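Local coordinates for 3-phosphoshikimate 1-carboxyvinyltransferase (Streptomyces sviceus, PDB 7M0O), which probably transfers the enolpyruvyl group of phosphoenolpyruvate to the 5-hydroxyl of shikimate-3-phosphate, releasing phosphate, in a late step of chorismate biosynthesis, at residues Ala14-Ala19 / Leu85-Ala90; Arg114-Leu119 / Leu161-Leu166. All coordinates share one frame; numbering follows the deposited sequence.

Contact 1: Ala14-Ala19 / Leu85-Ala90; sequences ALFLAA and LPTLAA
Two buried helices of one globular domain of the EPSP synthase fold, 8-20 and 79-90, run side by side here, and Phe16 and Leu88 fill the space between them. Over these short segments the axes come no closer than 11.0 Å and are inclined by 20°, both running the same way, so side chains rather than backbones make the junction. Phe16 has CG anti to its own backbone N (chi1 -175°), which swings the ring round so that its end reaches Leu88, although CB itself leaves the helix to one side. The branched end of Leu88 lies over one face of that ring: CD2 sits 3.8 Å from the Phe16 ring centroid and 11° off the normal, a well-centred CH-pi contact, while Leu88 CG comes to 3.5 Å from Phe16 CE2. The ring and the leucine reach across from opposite helices and overlap alongside one another. The other methyl of Leu88, CD1, meets Ala19 CB at 4.0 Å, one turn beyond Phe16. Thr87 approaches the ring from its edge, with CG2 3.9 Å from Phe16 CE2 and near the ring plane; its OG1 is hydrogen-bonded to the backbone O of Arg83, leaving the methyl to serve the apolar side. Leu162 of helix 155-163 also packs on Phe16. An alanine in place of Phe16 would probably leave a gap between the helices, depriving Leu88 CD2 of its aromatic face and Thr87 CG2 of its neighbour. With no hydrogen bond across the two segments, cohesion rests on dispersion and the CH-pi contact, and the face-and-edge fit probably limits how the ring can shift.

Contact 2: Arg114-Leu119 / Leu161-Leu166; sequences RALRDL and LLLGPL. With K (potassium ion), chain C.
Leu163 contributes the most buried surface here, reaching from helix 155-163 to meet Leu116 of helix 110-118 and Leu119 just after it. The closest approach is methyl to methyl: CD2 of Leu163 lies 3.8 Å from CD2 of Leu116, and the two side chains meet at a slant. The CB of Leu163 points toward segment 114-119, and with CG anti to the backbone N (chi1 170°) the chain extends on so that CD2 meets the leucines. Leu116 starts off less directly, and it is the end of its side chain that closes the distance. Leu119 adds a looser contact, its CD1 4.4 Å from the same CD2 of Leu163, so one methyl is shared by two leucines three positions apart. The backbones stay well separated, Leu116 CA and Leu163 CA being 9.9 Å apart, and only 82 Å² is buried in all. Leu163 is also packed by Ala91 and by Thr87 of helix 79-90, so this contact is one part of a wider apolar cluster.

Leu119 is the first residue to leave helical backbone angles, yet its N still bonds to Ala115 O at 3.0 Å. At this same helix end the carbonyls of Arg117 and Asp118 bind a potassium ion, Arg117 O at 3.0 Å and Asp118 O at 2.8 Å. The side chain of Arg117 is turned to other work, a salt bridge to Glu129 and a hydrogen bond from NE to Ser113 O. The chemistry thus divides: carbonyl oxygens at the C-terminal end of helix 110-118, where the helix dipole would probably favour a cation, hold potassium, while the leucines join the two segments by methyl packing alone, without a hydrogen bond across them.

Contacts 1 and 2 follow one another along the chain, and their centres lie 12 Å apart on the same side of the chain's centre. Helix 155-163 joins them directly: Phe16 CE1 is 3.5 Å from Leu162 O, Leu17 CD2 is 3.7 Å from Leu162 CD2, and Thr87 CG2 is 3.9 Å from Leu163 CB. From side chain to side chain, Phe16 of contact 1 is about 6 Å from Arg13, a predicted 3-phosphoshikimate ligand close in sequence too. Thr87 is about 9 Å from Gln155, predicted to bind phosphoenolpyruvate, against about 12 Å for Leu116 of contact 2, whose segment 114-119 carries the potassium ion.

Contact 1: Ala14-Ala19 / Leu85-Ala90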
loop_
_atom_site.group_PDB
_atom_site.type_symbol
_atom_site.label_atom_id
_atom_site.label_comp_id
_atom_site.label_asym_id
_atom_site.label_seq_id
_atom_site.Cartn_x
_atom_site.Cartn_y
_atom_site.Cartn_z
ATOM N N ALA A 14 -2.951 -5.273 -8.973
ATOM C CA ALA A 14 -4.178 -5.779 -9.595
ATOM C C ALA A 14 -4.292 -5.359 -11.055
ATOM O O ALA A 14 -4.850 -6.105 -11.872
ATOM C CB ALA A 14 -5.403 -5.293 -8.823
ATOM N N LEU A 15 -3.821 -4.149 -11.388
ATOM C CA LEU A 15 -3.858 -3.687 -12.780
ATOM C C LEU A 15 -2.961 -4.543 -13.667
ATOM O O LEU A 15 -3.327 -4.872 -14.805
ATOM C CB LEU A 15 -3.428 -2.220 -12.866
ATOM C CG LEU A 15 -4.452 -1.189 -12.421
ATOM C CD1 LEU A 15 -3.827 0.194 -12.335
ATOM C CD2 LEU A 15 -5.591 -1.180 -13.389
ATOM N N PHE A 16 -1.771 -4.889 -13.168
ATOM C CA PHE A 16 -0.891 -5.800 -13.895
ATOM C C PHE A 16 -1.573 -7.138 -14.132
ATOM O O PHE A 16 -1.574 -7.661 -15.251
ATOM C CB PHE A 16 0.413 -5.983 -13.110
ATOM C CG PHE A 16 1.460 -6.812 -13.826
ATOM C CD1 PHE A 16 1.276 -8.184 -14.022
ATOM C CD2 PHE A 16 2.646 -6.235 -14.268
ATOM C CE1 PHE A 16 2.239 -8.965 -14.672
ATOM C CE2 PHE A 16 3.625 -7.015 -14.918
ATOM C CZ PHE A 16 3.415 -8.375 -15.112
ATOM N N LEU A 17 -2.113 -7.732 -13.067
ATOM C CA LEU A 17 -2.744 -9.044 -13.182
ATOM C C LEU A 17 -3.940 -9.007 -14.133
ATOM O O LEU A 17 -4.132 -9.938 -14.937
ATOM C CB LEU A 17 -3.145 -9.529 -11.791
ATOM C CG LEU A 17 -1.928 -9.803 -10.900
ATOM C CD1 LEU A 17 -2.277 -9.828 -9.419
ATOM C CD2 LEU A 17 -1.321 -11.144 -11.304
ATOM N N ALA A 18 -4.751 -7.937 -14.066
ATOM C CA ALA A 18 -5.899 -7.806 -14.963
ATOM C C ALA A 18 -5.455 -7.726 -16.417
ATOM O O ALA A 18 -6.120 -8.265 -17.305
ATOM C CB ALA A 18 -6.736 -6.573 -14.605
ATOM N N ALA A 19 -4.351 -7.026 -16.679
ATOM C CA ALA A 19 -3.824 -6.937 -18.034
ATOM C C ALA A 19 -3.305 -8.276 -18.540
ATOM O O ALA A 19 -3.425 -8.576 -19.734
ATOM C CB ALA A 19 -2.705 -5.901 -18.077
ATOM N N LEU A 85 4.569 -1.285 -16.646
ATOM C CA LEU A 85 4.292 -1.330 -18.082
ATOM C C LEU A 85 5.472 -1.857 -18.898
ATOM O O LEU A 85 5.242 -2.678 -19.798
ATOM C CB LEU A 85 3.836 0.048 -18.581
ATOM C CG LEU A 85 2.377 0.400 -18.294
ATOM C CD1 LEU A 85 1.942 1.585 -19.136
ATOM C CD2 LEU A 85 1.443 -0.786 -18.542
ATOM N N PRO A 86 6.722 -1.439 -18.671
ATOM C CA PRO A 86 7.829 -2.076 -19.411
ATOM C C PRO A 86 7.936 -3.560 -19.156
ATOM O O PRO A 86 8.331 -4.315 -20.056
ATOM C CB PRO A 86 9.064 -1.331 -18.901
ATOM C CG PRO A 86 8.525 0.028 -18.485
ATOM C CD PRO A 86 7.188 -0.284 -17.878
ATOM N N THR A 87 7.601 -3.993 -17.942
ATOM C CA THR A 87 7.636 -5.419 -17.620
ATOM C C THR A 87 6.596 -6.195 -18.423
ATOM O O THR A 87 6.900 -7.237 -19.021
ATOM C CB THR A 87 7.402 -5.618 -16.123
ATOM O OG1 THR A 87 8.412 -4.946 -15.370
ATOM C CG2 THR A 87 7.389 -7.122 -15.765
ATOM N N LEU A 88 5.344 -5.732 -18.405
ATOM C CA LEU A 88 4.301 -6.331 -19.237
ATOM C C LEU A 88 4.697 -6.371 -20.704
ATOM O O LEU A 88 4.498 -7.378 -21.395
ATOM C CB LEU A 88 3.007 -5.533 -19.097
ATOM C CG LEU A 88 2.122 -5.865 -17.911
ATOM C CD1 LEU A 88 1.108 -4.724 -17.731
ATOM C CD2 LEU A 88 1.413 -7.203 -18.152
ATOM N N ALA A 89 5.214 -5.258 -21.214
ATOM C CA ALA A 89 5.586 -5.214 -22.622
ATOM C C ALA A 89 6.718 -6.186 -22.920
ATOM O O ALA A 89 6.723 -6.828 -23.979
ATOM C CB ALA A 89 5.977 -3.791 -23.015
ATOM N N ALA A 90 7.686 -6.309 -22.006
ATOM C CA ALA A 90 8.825 -7.201 -22.238
ATOM C C ALA A 90 8.383 -8.643 -22.432
ATOM O O ALA A 90 9.056 -9.411 -23.139
ATOM C CB ALA A 90 9.809 -7.129 -21.072
#

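Contact 2: Arg114-Leu119 / Leu161-Leu166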
loop_
_atom_site.group_PDB
_atom_site.type_symbol
_atom_site.label_atom_id
_atom_site.label_comp_id
_atom_site.label_asym_id
_atom_site.label_seq_id
_atom_site.Cartn_x
_atom_site.Cartn_y
_atom_site.Cartn_z
ATOM N N ARG A 114 18.125 -4.479 -15.128
ATOM C CA ARG A 114 19.234 -5.428 -15.163
ATOM C C ARG A 114 18.723 -6.862 -15.152
ATOM O O ARG A 114 19.248 -7.721 -15.871
ATOM C CB ARG A 114 20.175 -5.170 -13.985
ATOM C CG ARG A 114 21.268 -6.210 -13.788
ATOM C CD ARG A 114 21.267 -6.684 -12.346
ATOM N NE ARG A 114 19.926 -7.117 -11.968
ATOM C CZ ARG A 114 19.361 -6.905 -10.785
ATOM N NH1 ARG A 114 20.008 -6.271 -9.822
ATOM N NH2 ARG A 114 18.143 -7.348 -10.575
ATOM N N ALA A 115 17.690 -7.134 -14.349
ATOM C CA ALA A 115 17.111 -8.470 -14.294
ATOM C C ALA A 115 16.441 -8.843 -15.611
ATOM O O ALA A 115 16.557 -9.988 -16.055
ATOM C CB ALA A 115 16.117 -8.551 -13.128
ATOM N N LEU A 116 15.749 -7.892 -16.261
ATOM C CA LEU A 116 15.097 -8.195 -17.536
ATOM C C LEU A 116 16.130 -8.521 -18.611
ATOM O O LEU A 116 15.910 -9.410 -19.446
ATOM C CB LEU A 116 14.228 -7.023 -17.990
ATOM C CG LEU A 116 12.935 -6.820 -17.189
ATOM C CD1 LEU A 116 12.227 -5.490 -17.587
ATOM C CD2 LEU A 116 11.978 -7.992 -17.370
ATOM N N ARG A 117 17.239 -7.780 -18.625
ATOM C CA ARG A 117 18.304 -8.049 -19.587
ATOM C C ARG A 117 19.063 -9.334 -19.259
ATOM O O ARG A 117 19.450 -10.079 -20.173
ATOM C CB ARG A 117 19.226 -6.841 -19.669
ATOM C CG ARG A 117 18.542 -5.652 -20.385
ATOM C CD ARG A 117 19.442 -4.430 -20.375
ATOM N NE ARG A 117 19.542 -3.836 -19.042
ATOM C CZ ARG A 117 20.325 -2.803 -18.745
ATOM N NH1 ARG A 117 21.060 -2.240 -19.699
ATOM N NH2 ARG A 117 20.356 -2.309 -17.503
ATOM N N ASP A 118 19.264 -9.632 -17.970
ATOM C CA ASP A 118 19.785 -10.948 -17.595
ATOM C C ASP A 118 18.914 -12.058 -18.182
ATOM O O ASP A 118 19.424 -13.098 -18.610
ATOM C CB ASP A 118 19.854 -11.109 -16.073
ATOM C CG ASP A 118 21.026 -10.369 -15.440
ATOM O OD1 ASP A 118 21.894 -9.853 -16.182
ATOM O OD2 ASP A 118 21.071 -10.282 -14.186
ATOM N N LEU A 119 17.595 -11.844 -18.204
ATOM C CA LEU A 119 16.594 -12.770 -18.733
ATOM C C LEU A 119 16.439 -12.716 -20.259
ATOM O O LEU A 119 15.534 -13.369 -20.803
ATOM C CB LEU A 119 15.235 -12.495 -18.091
ATOM C CG LEU A 119 15.132 -12.960 -16.638
ATOM C CD1 LEU A 119 13.876 -12.411 -15.978
ATOM C CD2 LEU A 119 15.148 -14.486 -16.612
ATOM N N LEU A 161 8.170 -11.230 -9.814
ATOM C CA LEU A 161 7.192 -12.256 -9.442
ATOM C C LEU A 161 5.988 -12.225 -10.375
ATOM O O LEU A 161 5.546 -13.264 -10.885
ATOM C CB LEU A 161 6.745 -12.066 -7.986
ATOM C CG LEU A 161 7.780 -12.386 -6.906
ATOM C CD1 LEU A 161 7.388 -11.690 -5.595
ATOM C CD2 LEU A 161 7.875 -13.897 -6.712
ATOM N N LEU A 162 5.456 -11.028 -10.635
ATOM C CA LEU A 162 4.282 -10.914 -11.491
ATOM C C LEU A 162 4.589 -11.350 -12.916
ATOM O O LEU A 162 3.723 -11.919 -13.592
ATOM C CB LEU A 162 3.753 -9.478 -11.450
ATOM C CG LEU A 162 3.099 -9.081 -10.113
ATOM C CD1 LEU A 162 2.825 -7.587 -10.071
ATOM C CD2 LEU A 162 1.839 -9.854 -9.876
ATOM N N LEU A 163 5.825 -11.124 -13.372
ATOM C CA LEU A 163 6.232 -11.540 -14.719
ATOM C C LEU A 163 6.282 -13.059 -14.878
ATOM O O LEU A 163 6.006 -13.575 -15.976
ATOM C CB LEU A 163 7.600 -10.922 -15.040
ATOM C CG LEU A 163 8.346 -11.385 -16.301
ATOM C CD1 LEU A 163 7.668 -10.875 -17.537
ATOM C CD2 LEU A 163 9.798 -10.923 -16.279
ATOM N N GLY A 164 6.635 -13.780 -13.812
ATOM C CA GLY A 164 6.935 -15.194 -13.891
ATOM C C GLY A 164 6.004 -16.051 -14.730
ATOM O O GLY A 164 6.463 -16.804 -15.600
ATOM N N PRO A 165 4.692 -16.005 -14.477
ATOM C CA PRO A 165 3.770 -16.876 -15.233
ATOM C C PRO A 165 3.621 -16.490 -16.695
ATOM O O PRO A 165 3.064 -17.282 -17.466
ATOM C CB PRO A 165 2.438 -16.732 -14.473
ATOM C CG PRO A 165 2.839 -16.191 -13.084
ATOM C CD PRO A 165 4.002 -15.285 -13.389
ATOM N N LEU A 166 4.078 -15.302 -17.103
ATOM C CA LEU A 166 4.089 -14.937 -18.517
ATOM C C LEU A 166 5.299 -15.485 -19.257
ATOM O O LEU A 166 5.313 -15.442 -20.486
ATOM C CB LEU A 166 4.053 -13.414 -18.683
ATOM C CG LEU A 166 3.016 -12.745 -17.790
ATOM C CD1 LEU A 166 3.016 -11.222 -18.002
ATOM C CD2 LEU A 166 1.632 -13.310 -18.057
HETATM K K K C . 21.042 -12.535 -20.767
#